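Local atomic coordinates of putative N-acetylmuramoyl-L-alanine amidase,autolysin cwp6 (PDB entry 5J72), a protein that probably hydrolyses the amide bond between N-acetylmuramic acid and L-alanine in cell-wall peptidoglycan, using a zinc site, and is held on the cell wall by CWB2 modules. Residues S32-M38 and L75-N81; Y271-N275 and R346-N350; I529-N535 and V602-D608. One frame throughout, in Å; residues are numbered along the deposited sequence. Where two conformers were deposited one is given.

Contact 1. Residues S32-M38 and L75-N81; sequences SITLNFM and LQSIKIN
With CG beside its backbone N (chi1 -58°), Asn81 reaches across to Ser32, whose own chi1 of 69° sets OG where the amide can find it. Asn81 ND2 then spends both N-H groups in its own amide plane: one on Ser32 OG at 3.0 Å, the other, almost straight, on Thr34 OG1 at 3.1 Å. Thr34 OG1 also bonds to Thr47 of strand 42-51, and a water joins it to Asn81 OD1, so both ends of the amide are held.

Paired backbone bonds link Thr34 with Lys79 in the antiparallel register. Beyond them Asn36 O takes Gln76 N at 2.7 Å and, weakly, Ser77 N, while Asn36 N gives to Ser77 O. Ile33, Leu35, Phe37, Leu75, Ile78 and Ile80 turn to the buried face. There Leu75 CD1 sits off-centre over the Phe37 ring, 4.2 Å from its centroid, and Leu35 lies alongside Ile78. Ile33 and Phe37 continue this apolar layer onto strands 16-24 and 56-63. Gln76 folds back to Glu74 O through NE2. With Gln76 and Ser77 both facing Asn36, the register slips by one residue: a classic beta bulge in the antiparallel strands of the N-terminal domain.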
loop_
_atom_site.group_PDB
_atom_site.type_symbol
_atom_site.label_atom_id
_atom_site.label_comp_id
_atom_site.label_asym_id
_atom_site.label_seq_id
_atom_site.Cartn_x
_atom_site.Cartn_y
_atom_site.Cartn_z
ATOM N N SER A 32 -0.734 -28.847 -26.088
ATOM C CA SER A 32 -1.581 -28.150 -25.110
ATOM C C SER A 32 -2.368 -29.152 -24.316
ATOM O O SER A 32 -2.440 -30.330 -24.713
ATOM C CB SER A 32 -2.575 -27.219 -25.812
ATOM O OG SER A 32 -3.547 -27.988 -26.512
ATOM N N ILE A 33 -2.934 -28.701 -23.199
ATOM C CA ILE A 33 -3.852 -29.496 -22.359
ATOM C C ILE A 33 -5.026 -28.593 -22.043
ATOM O O ILE A 33 -4.903 -27.375 -22.112
ATOM C CB ILE A 33 -3.245 -29.984 -21.044
ATOM C CG1 ILE A 33 -2.839 -28.757 -20.173
ATOM C CG2 ILE A 33 -2.002 -30.905 -21.362
ATOM C CD1 ILE A 33 -2.235 -29.258 -18.840
ATOM N N THR A 34 -6.169 -29.184 -21.682
ATOM C CA THR A 34 -7.353 -28.438 -21.341
ATOM C C THR A 34 -7.810 -28.854 -19.960
ATOM O O THR A 34 -7.996 -30.031 -19.699
ATOM C CB THR A 34 -8.459 -28.706 -22.346
ATOM O OG1 THR A 34 -7.984 -28.295 -23.611
ATOM C CG2 THR A 34 -9.733 -27.875 -22.047
ATOM N N LEU A 35 -7.977 -27.874 -19.078
ATOM C CA LEU A 35 -8.444 -28.145 -17.706
ATOM C C LEU A 35 -9.937 -27.911 -17.746
ATOM O O LEU A 35 -10.370 -26.876 -18.336
ATOM C CB LEU A 35 -7.805 -27.136 -16.778
ATOM C CG LEU A 35 -6.423 -27.623 -16.201
ATOM C CD1 LEU A 35 -5.403 -27.877 -17.340
ATOM C CD2 LEU A 35 -5.949 -26.525 -15.203
ATOM N N ASN A 36 -10.718 -28.822 -17.148
ATOM C CA ASN A 36 -12.165 -28.620 -17.101
ATOM C C ASN A 36 -12.534 -28.483 -15.639
ATOM O O ASN A 36 -12.124 -29.278 -14.806
ATOM C CB ASN A 36 -12.900 -29.812 -17.753
ATOM C CG ASN A 36 -14.382 -29.637 -17.644
ATOM O OD1 ASN A 36 -14.962 -30.017 -16.589
ATOM N ND2 ASN A 36 -15.068 -28.965 -18.620
ATOM N N PHE A 37 -13.310 -27.422 -15.321
ATOM C CA PHE A 37 -13.800 -27.227 -13.944
ATOM C C PHE A 37 -15.316 -27.203 -13.991
ATOM O O PHE A 37 -15.881 -26.937 -15.060
ATOM C CB PHE A 37 -13.392 -25.807 -13.448
ATOM C CG PHE A 37 -11.895 -25.539 -13.517
ATOM C CD1 PHE A 37 -11.325 -24.984 -14.650
ATOM C CD2 PHE A 37 -11.079 -25.833 -12.461
ATOM C CE1 PHE A 37 -9.950 -24.716 -14.710
ATOM C CE2 PHE A 37 -9.687 -25.569 -12.516
ATOM C CZ PHE A 37 -9.156 -25.014 -13.642
ATOM N N MET A 38 -15.984 -27.404 -12.831
ATOM C CA MET A 38 -17.437 -27.248 -12.814
ATOM C C MET A 38 -17.812 -26.548 -11.551
ATOM O O MET A 38 -17.166 -26.751 -10.510
ATOM C CB MET A 38 -18.212 -28.610 -12.738
ATOM C CG MET A 38 -18.042 -29.467 -13.998
ATOM S SD MET A 38 -19.065 -28.923 -15.423
ATOM C CE MET A 38 -20.749 -29.437 -14.867
ATOM N N LEU A 75 -11.984 -28.571 -9.954
ATOM C CA LEU A 75 -11.318 -29.179 -11.116
ATOM C C LEU A 75 -11.853 -30.600 -11.362
ATOM O O LEU A 75 -11.899 -31.403 -10.429
ATOM C CB LEU A 75 -9.777 -29.289 -10.795
ATOM C CG LEU A 75 -8.966 -29.950 -11.940
ATOM C CD1 LEU A 75 -8.984 -29.203 -13.258
ATOM C CD2 LEU A 75 -7.495 -30.105 -11.402
ATOM N N GLN A 76 -12.276 -30.914 -12.601
ATOM C CA GLN A 76 -12.812 -32.263 -12.939
ATOM C C GLN A 76 -11.847 -33.127 -13.724
ATOM O O GLN A 76 -11.826 -34.338 -13.518
ATOM C CB GLN A 76 -14.029 -32.110 -13.822
ATOM C CG GLN A 76 -15.037 -31.096 -13.216
ATOM C CD GLN A 76 -15.634 -31.645 -11.987
ATOM O OE1 GLN A 76 -16.273 -32.691 -12.016
ATOM N NE2 GLN A 76 -15.505 -30.968 -10.864
ATOM N N SER A 77 -11.070 -32.545 -14.592
ATOM C CA SER A 77 -10.256 -33.363 -15.455
ATOM C C SER A 77 -9.270 -32.562 -16.244
ATOM O O SER A 77 -9.355 -31.336 -16.346
ATOM C CB SER A 77 -11.175 -34.105 -16.461
ATOM O OG SER A 77 -11.837 -33.172 -17.314
ATOM N N ILE A 78 -8.297 -33.275 -16.829
ATOM C CA ILE A 78 -7.345 -32.647 -17.737
ATOM C C ILE A 78 -7.334 -33.457 -18.998
ATOM O O ILE A 78 -7.175 -34.687 -18.928
ATOM C CB ILE A 78 -5.909 -32.654 -17.113
ATOM C CG1 ILE A 78 -5.886 -31.764 -15.881
ATOM C CG2 ILE A 78 -4.912 -32.158 -18.185
ATOM C CD1 ILE A 78 -4.503 -31.779 -15.111
ATOM N N LYS A 79 -7.497 -32.802 -20.151
ATOM C CA LYS A 79 -7.456 -33.528 -21.391
ATOM C C LYS A 79 -6.120 -33.177 -22.073
ATOM O O LYS A 79 -5.816 -31.986 -22.195
ATOM C CB LYS A 79 -8.614 -33.084 -22.347
ATOM C CG LYS A 79 -8.529 -33.820 -23.714
ATOM C CD LYS A 79 -9.832 -33.634 -24.564
ATOM C CE LYS A 79 -9.627 -34.040 -25.993
ATOM N NZ LYS A 79 -10.934 -34.074 -26.721
ATOM N N ILE A 80 -5.365 -34.182 -22.487
ATOM C CA ILE A 80 -4.087 -33.954 -23.171
ATOM C C ILE A 80 -4.338 -33.940 -24.658
ATOM O O ILE A 80 -4.768 -34.950 -25.219
ATOM C CB ILE A 80 -3.139 -35.065 -22.730
ATOM C CG1 ILE A 80 -2.989 -34.999 -21.177
ATOM C CG2 ILE A 80 -1.783 -34.926 -23.463
ATOM C CD1 ILE A 80 -2.359 -36.283 -20.557
ATOM N N ASN A 81 -4.097 -32.808 -25.284
ATOM C CA ASN A 81 -4.431 -32.673 -26.706
ATOM C C ASN A 81 -3.278 -33.160 -27.656
ATOM O O ASN A 81 -2.753 -32.324 -28.392
ATOM C CB ASN A 81 -4.784 -31.202 -26.982
ATOM C CG ASN A 81 -5.945 -30.702 -26.114
ATOM O OD1 ASN A 81 -6.968 -31.423 -25.984
ATOM N ND2 ASN A 81 -5.865 -29.514 -25.472
HETATM O O HOH W 1 -2.579 -29.012 -28.973
HETATM O O HOH W 2 -10.544 -31.778 -19.405
HETATM O O HOH W 3 -9.506 -30.015 -25.462
#

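Contact 2. Residues Y271-N275 and R346-N350; sequences YDALN and RHETN
The short helical segments 271-275 and 346-350 run in roughly the same direction, 29° apart with axes 9.7 Å from each other at closest approach, and their backbones come nearest at Tyr271 with Arg346 and at Asn275 with Asn350. At the first of these places the Arg346 guanidinium lies flat on one face of the Tyr271 ring, planes 17° apart and CZ 3.9 Å from the ring centroid, a cation-pi stack. Its CD covers the same face in a CH-pi contact, so the ring carries both the charged end and the aliphatic part of the arginine. A chi1 of 69° places Arg346 CG between the backbone N and the carbonyl carbon, and the bend at chi3 turns the guanidinium over the ring. The polar ends meet again at Ser371 O, which takes a hydrogen bond from Arg346 NH1 and a weak one from Tyr271 OH, so a shared acceptor holds the polar ends of the stacked pair together.

One turn on, Asn275 uses both ends of its buried amide. Asn275 ND2 gives to Arg346 O at 3.0 Å, in the carbonyl plane on a lone pair, although that oxygen already accepts the helical bond from Asn350 N. Asn275 OD1 takes Asn350 ND2 at 2.9 Å, from above its carbonyl plane, and the two amides stand 41° apart. Strand 391-394 holds Asn350 as well: ND2 also gives to Ile391 O, and OD1 accepts from Ile393 N. Beside this pair Thr349 CG2 approaches Asp272 OD1, and a water donates to that oxygen and to Thr349 OG1, which is also bonded to Asp345 O. The whole is a helix-to-helix interface between neighbouring CWB2 repeats, uniting the second and third modules of the cell-wall-binding region.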
loop_
_atom_site.group_PDB
_atom_site.type_symbol
_atom_site.label_atom_id
_atom_site.label_comp_id
_atom_site.label_asym_id
_atom_site.label_seq_id
_atom_site.Cartn_x
_atom_site.Cartn_y
_atom_site.Cartn_z
ATOM N N TYR A 271 10.129 1.406 6.477
ATOM C CA TYR A 271 8.821 1.475 5.823
ATOM C C TYR A 271 8.990 1.783 4.351
ATOM O O TYR A 271 8.114 1.446 3.576
ATOM C CB TYR A 271 7.910 2.510 6.489
ATOM C CG TYR A 271 7.205 1.862 7.654
ATOM C CD1 TYR A 271 7.749 1.908 8.938
ATOM C CD2 TYR A 271 6.007 1.185 7.477
ATOM C CE1 TYR A 271 7.111 1.310 10.009
ATOM C CE2 TYR A 271 5.364 0.565 8.551
ATOM C CZ TYR A 271 5.918 0.638 9.814
ATOM O OH TYR A 271 5.300 0.049 10.892
ATOM N N ASP A 272 10.089 2.388 3.930
ATOM C CA ASP A 272 10.305 2.576 2.490
ATOM C C ASP A 272 10.487 1.173 1.852
ATOM O O ASP A 272 9.923 0.855 0.786
ATOM C CB ASP A 272 11.585 3.412 2.280
ATOM C CG ASP A 272 11.373 4.842 2.724
ATOM O OD1 ASP A 272 10.277 5.404 2.441
ATOM O OD2 ASP A 272 12.279 5.409 3.383
ATOM N N ALA A 273 11.321 0.324 2.510
ATOM C CA ALA A 273 11.583 -1.038 2.006
ATOM C C ALA A 273 10.214 -1.829 1.991
ATOM O O ALA A 273 9.850 -2.474 1.005
ATOM C CB ALA A 273 12.615 -1.730 2.906
ATOM N N LEU A 274 9.484 -1.767 3.070
ATOM C CA LEU A 274 8.195 -2.450 3.141
ATOM C C LEU A 274 7.248 -1.956 2.066
ATOM O O LEU A 274 6.606 -2.760 1.382
ATOM C CB LEU A 274 7.556 -2.050 4.546
ATOM C CG LEU A 274 6.216 -2.713 4.912
ATOM C CD1 LEU A 274 5.964 -2.564 6.406
ATOM C CD2 LEU A 274 5.047 -2.104 4.220
ATOM N N ASN A 275 7.165 -0.618 1.883
ATOM C CA ASN A 275 6.249 -0.090 0.870
ATOM C C ASN A 275 6.565 -0.552 -0.570
ATOM O O ASN A 275 5.646 -0.635 -1.341
ATOM C CB ASN A 275 6.288 1.500 0.897
ATOM C CG ASN A 275 5.322 2.004 1.984
ATOM O OD1 ASN A 275 4.273 1.369 2.194
ATOM N ND2 ASN A 275 5.631 3.077 2.755
ATOM N N ARG A 346 4.963 7.206 6.155
ATOM C CA ARG A 346 4.799 5.831 5.610
ATOM C C ARG A 346 3.512 5.714 4.764
ATOM O O ARG A 346 3.505 4.934 3.805
ATOM C CB ARG A 346 4.819 4.789 6.776
ATOM C CG ARG A 346 3.571 4.891 7.653
ATOM C CD ARG A 346 3.670 3.968 8.866
ATOM N NE ARG A 346 4.711 4.430 9.759
ATOM C CZ ARG A 346 4.933 3.933 10.968
ATOM N NH1 ARG A 346 4.173 2.954 11.441
ATOM N NH2 ARG A 346 5.922 4.403 11.710
ATOM N N HIS A 347 2.433 6.509 5.080
ATOM C CA HIS A 347 1.190 6.384 4.335
ATOM C C HIS A 347 1.260 7.100 3.058
ATOM O O HIS A 347 0.816 6.562 2.045
ATOM C CB HIS A 347 0.002 6.863 5.175
ATOM C CG HIS A 347 -0.066 6.168 6.492
ATOM N ND1 HIS A 347 0.089 6.844 7.683
ATOM C CD2 HIS A 347 -0.284 4.866 6.810
ATOM C CE1 HIS A 347 -0.024 5.972 8.676
ATOM N NE2 HIS A 347 -0.246 4.769 8.179
ATOM N N GLU A 348 1.836 8.351 3.049
ATOM C CA GLU A 348 1.998 9.027 1.759
ATOM C C GLU A 348 2.953 8.265 0.909
ATOM O O GLU A 348 2.748 8.186 -0.312
ATOM C CB GLU A 348 2.505 10.523 1.889
ATOM C CG GLU A 348 2.270 11.204 0.517
ATOM C CD GLU A 348 2.589 12.701 0.563
ATOM O OE1 GLU A 348 3.349 13.092 1.436
ATOM O OE2 GLU A 348 2.072 13.436 -0.288
ATOM N N THR A 349 3.998 7.678 1.496
ATOM C CA THR A 349 4.927 6.939 0.604
ATOM C C THR A 349 4.198 5.647 0.014
ATOM O O THR A 349 4.355 5.323 -1.136
ATOM C CB THR A 349 6.127 6.485 1.422
ATOM O OG1 THR A 349 6.769 7.670 1.987
ATOM C CG2 THR A 349 7.113 5.728 0.552
ATOM N N ASN A 350 3.406 4.998 0.859
ATOM C CA ASN A 350 2.623 3.831 0.376
ATOM C C ASN A 350 1.730 4.263 -0.792
ATOM O O ASN A 350 1.692 3.615 -1.857
ATOM C CB ASN A 350 1.814 3.300 1.531
ATOM C CG ASN A 350 1.047 2.032 1.145
ATOM O OD1 ASN A 350 -0.190 2.075 1.062
ATOM N ND2 ASN A 350 1.736 0.875 0.875
HETATM O O HOH W 4 9.437 8.035 1.968
#

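Contact 3. Residues I529-N535 and V602-D608; sequences IHYNASN and VECAFID. With ZN (zinc ion), chain I.
Backbone bonds pair Ile529 with Val602 and His530 with Glu603 in parallel register: His530 N gives to Val602 O, and Cys604 N to His530 O. After a bulge the chains meet again as Asn532 N gives to Ala605 O and Ile607 N to Asn532 O.

Metal coordination comes from His530, whose ND1 binds the zinc ion at 2.2 Å; His460 and Glu477 complete the protein ligands. A zinc-bound water lies 3.1 Å from Tyr531 O and 3.0 Å from Glu603 OE2, and can donate to either. Glu603 is bent at chi2 (-86°), which brings its carboxylate back toward strand 529-532 and this water. These are neighbouring inner strands of the mixed sheet of an Amidase_3 domain, with the zinc site at their C-terminal ends.

Among the flat groups, Asn532 CB sits squarely over the Phe606 ring, 3.3 Å from its centroid. The Asn532 amide is also stacked on the Glu603 carboxylate, planes 11° apart. Elsewhere Cys604 CB covers one face of the Tyr531 ring, toward its rim, and Cys604 SG touches Ile529 CG2 at 3.6 Å. In the loop, Ser534 N gives an almost straight bond to Asp608 OD1, on the syn side.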
loop_
_atom_site.group_PDB
_atom_site.type_symbol
_atom_site.label_atom_id
_atom_site.label_comp_id
_atom_site.label_asym_id
_atom_site.label_seq_id
_atom_site.Cartn_x
_atom_site.Cartn_y
_atom_site.Cartn_z
ATOM N N ILE A 529 -7.818 26.430 4.084
ATOM C CA ILE A 529 -6.402 26.574 4.298
ATOM C C ILE A 529 -5.815 27.232 3.083
ATOM O O ILE A 529 -5.960 26.721 1.965
ATOM C CB ILE A 529 -5.753 25.155 4.549
ATOM C CG1 ILE A 529 -6.270 24.613 5.921
ATOM C CG2 ILE A 529 -4.212 25.242 4.629
ATOM C CD1 ILE A 529 -5.832 23.172 6.208
ATOM N N HIS A 530 -5.139 28.346 3.303
ATOM C CA HIS A 530 -4.561 29.168 2.246
ATOM C C HIS A 530 -3.146 29.643 2.599
ATOM O O HIS A 530 -2.699 29.457 3.733
ATOM C CB HIS A 530 -5.464 30.405 2.045
ATOM C CG HIS A 530 -6.737 30.094 1.307
ATOM N ND1 HIS A 530 -6.941 30.484 -0.023
ATOM C CD2 HIS A 530 -7.849 29.415 1.714
ATOM C CE1 HIS A 530 -8.141 30.016 -0.354
ATOM N NE2 HIS A 530 -8.739 29.364 0.642
ATOM N N TYR A 531 -2.421 30.223 1.617
ATOM C CA TYR A 531 -1.095 30.804 1.857
ATOM C C TYR A 531 -1.169 32.278 1.389
ATOM O O TYR A 531 -1.827 32.551 0.380
ATOM C CB TYR A 531 -0.007 30.026 1.119
ATOM C CG TYR A 531 0.411 28.815 1.922
ATOM C CD1 TYR A 531 1.552 28.841 2.719
ATOM C CD2 TYR A 531 -0.371 27.661 1.938
ATOM C CE1 TYR A 531 1.894 27.761 3.525
ATOM C CE2 TYR A 531 -0.033 26.572 2.743
ATOM C CZ TYR A 531 1.095 26.628 3.538
ATOM O OH TYR A 531 1.425 25.554 4.339
ATOM N N ASN A 532 -0.565 33.220 2.144
ATOM C CA ASN A 532 -0.627 34.664 1.838
ATOM C C ASN A 532 0.433 35.079 0.857
ATOM O O ASN A 532 1.313 34.289 0.505
ATOM C CB ASN A 532 -0.403 35.508 3.092
ATOM C CG ASN A 532 -1.599 36.308 3.435
ATOM O OD1 ASN A 532 -2.236 36.854 2.535
ATOM N ND2 ASN A 532 -2.016 36.395 4.701
ATOM N N ALA A 533 0.344 36.350 0.424
ATOM C CA ALA A 533 1.305 36.962 -0.525
ATOM C C ALA A 533 1.104 38.486 -0.482
ATOM O O ALA A 533 0.069 38.948 -0.045
ATOM C CB ALA A 533 1.051 36.464 -1.969
ATOM N N SER A 534 2.083 39.224 -0.920
ATOM C CA SER A 534 2.040 40.673 -1.046
ATOM C C SER A 534 3.226 40.907 -2.008
ATOM O O SER A 534 3.033 41.073 -3.200
ATOM C CB SER A 534 2.189 41.356 0.318
ATOM O OG SER A 534 3.394 41.059 1.007
ATOM N N ASN A 535 4.436 40.873 -1.473
ATOM C CA ASN A 535 5.717 40.957 -2.189
ATOM C C ASN A 535 6.640 40.230 -1.206
ATOM O O ASN A 535 6.110 39.481 -0.413
ATOM C CB ASN A 535 6.161 42.405 -2.510
ATOM C CG ASN A 535 5.441 43.469 -1.733
ATOM O OD1 ASN A 535 5.800 43.746 -0.578
ATOM N ND2 ASN A 535 4.416 44.101 -2.282
ATOM N N VAL A 602 -7.522 30.036 7.276
ATOM C CA VAL A 602 -6.168 30.128 7.766
ATOM C C VAL A 602 -5.223 30.528 6.685
ATOM O O VAL A 602 -5.187 29.873 5.653
ATOM C CB VAL A 602 -5.707 28.740 8.315
ATOM C CG1 VAL A 602 -4.276 28.813 8.859
ATOM C CG2 VAL A 602 -6.688 28.250 9.394
ATOM N N GLU A 603 -4.434 31.629 6.899
ATOM C CA GLU A 603 -3.382 32.002 5.953
ATOM C C GLU A 603 -2.139 31.548 6.671
ATOM O O GLU A 603 -1.575 32.321 7.485
ATOM C CB GLU A 603 -3.343 33.514 5.729
ATOM C CG GLU A 603 -4.629 33.969 5.064
ATOM C CD GLU A 603 -4.543 33.835 3.536
ATOM O OE1 GLU A 603 -3.560 33.279 3.034
ATOM O OE2 GLU A 603 -5.468 34.294 2.858
ATOM N N CYS A 604 -1.700 30.287 6.418
ATOM C CA CYS A 604 -0.582 29.661 7.136
ATOM C C CYS A 604 0.685 30.461 7.248
ATOM O O CYS A 604 1.336 30.463 8.289
ATOM C CB CYS A 604 -0.252 28.315 6.486
ATOM S SG CYS A 604 -1.691 27.222 6.374
ATOM N N ALA A 605 1.073 31.081 6.125
ATOM C CA ALA A 605 2.328 31.806 6.024
ATOM C C ALA A 605 2.307 32.546 4.677
ATOM O O ALA A 605 1.395 32.315 3.865
ATOM C CB ALA A 605 3.473 30.807 6.025
ATOM N N PHE A 606 3.286 33.453 4.454
ATOM C CA PHE A 606 3.390 34.187 3.190
ATOM C C PHE A 606 4.230 33.332 2.334
ATOM O O PHE A 606 5.392 33.109 2.653
ATOM C CB PHE A 606 4.040 35.588 3.377
ATOM C CG PHE A 606 3.010 36.611 3.795
ATOM C CD1 PHE A 606 2.402 36.539 5.040
ATOM C CD2 PHE A 606 2.587 37.592 2.913
ATOM C CE1 PHE A 606 1.395 37.423 5.393
ATOM C CE2 PHE A 606 1.574 38.474 3.273
ATOM C CZ PHE A 606 0.985 38.381 4.511
ATOM N N ILE A 607 3.648 32.831 1.221
ATOM C CA ILE A 607 4.365 31.918 0.313
ATOM C C ILE A 607 5.491 32.639 -0.485
ATOM O O ILE A 607 6.334 31.958 -1.081
ATOM C CB ILE A 607 3.328 31.236 -0.656
ATOM C CG1 ILE A 607 3.895 29.880 -1.130
ATOM C CG2 ILE A 607 2.996 32.151 -1.888
ATOM C CD1 ILE A 607 2.799 29.033 -1.769
ATOM N N ASP A 608 5.508 33.992 -0.455
ATOM C CA ASP A 608 6.527 34.831 -1.128
ATOM C C ASP A 608 7.446 35.455 -0.067
ATOM O O ASP A 608 8.170 36.396 -0.376
ATOM C CB ASP A 608 5.867 35.965 -1.971
ATOM C CG ASP A 608 4.894 36.832 -1.157
ATOM O OD1 ASP A 608 4.427 37.870 -1.687
ATOM O OD2 ASP A 608 4.596 36.468 0.022
HETATM ZN ZN ZN I . -5.727 31.870 -1.220
HETATM O O HOH W 5 -4.825 33.299 0.124
HETATM O O HOH W 6 -0.487 34.735 6.586
HETATM O O HOH W 7 -7.416 33.200 -1.381
HETATM O O HOH W 8 -4.728 33.441 -2.649
#

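How the contacts relate
The three contacts follow one another along the chain, each closing before the next opens, and none touches another. Contact 1 belongs to the N-terminal domain, contact 2 to the junction of two CWB2 repeats, and contact 3 to the amidase domain, where His530 binds the zinc ion. Contacts 1 and 3 lie on opposite sides of the chain's centre, their centres 68 Å apart. Contact 2 is the most central, about 7 Å from the middle of the chain; its centre is 42 Å from that of contact 1 and 30 Å from that of contact 3. Its nearest atoms still stop about 13 Å short of contact 3, and it lies away from the zinc and other metal sites.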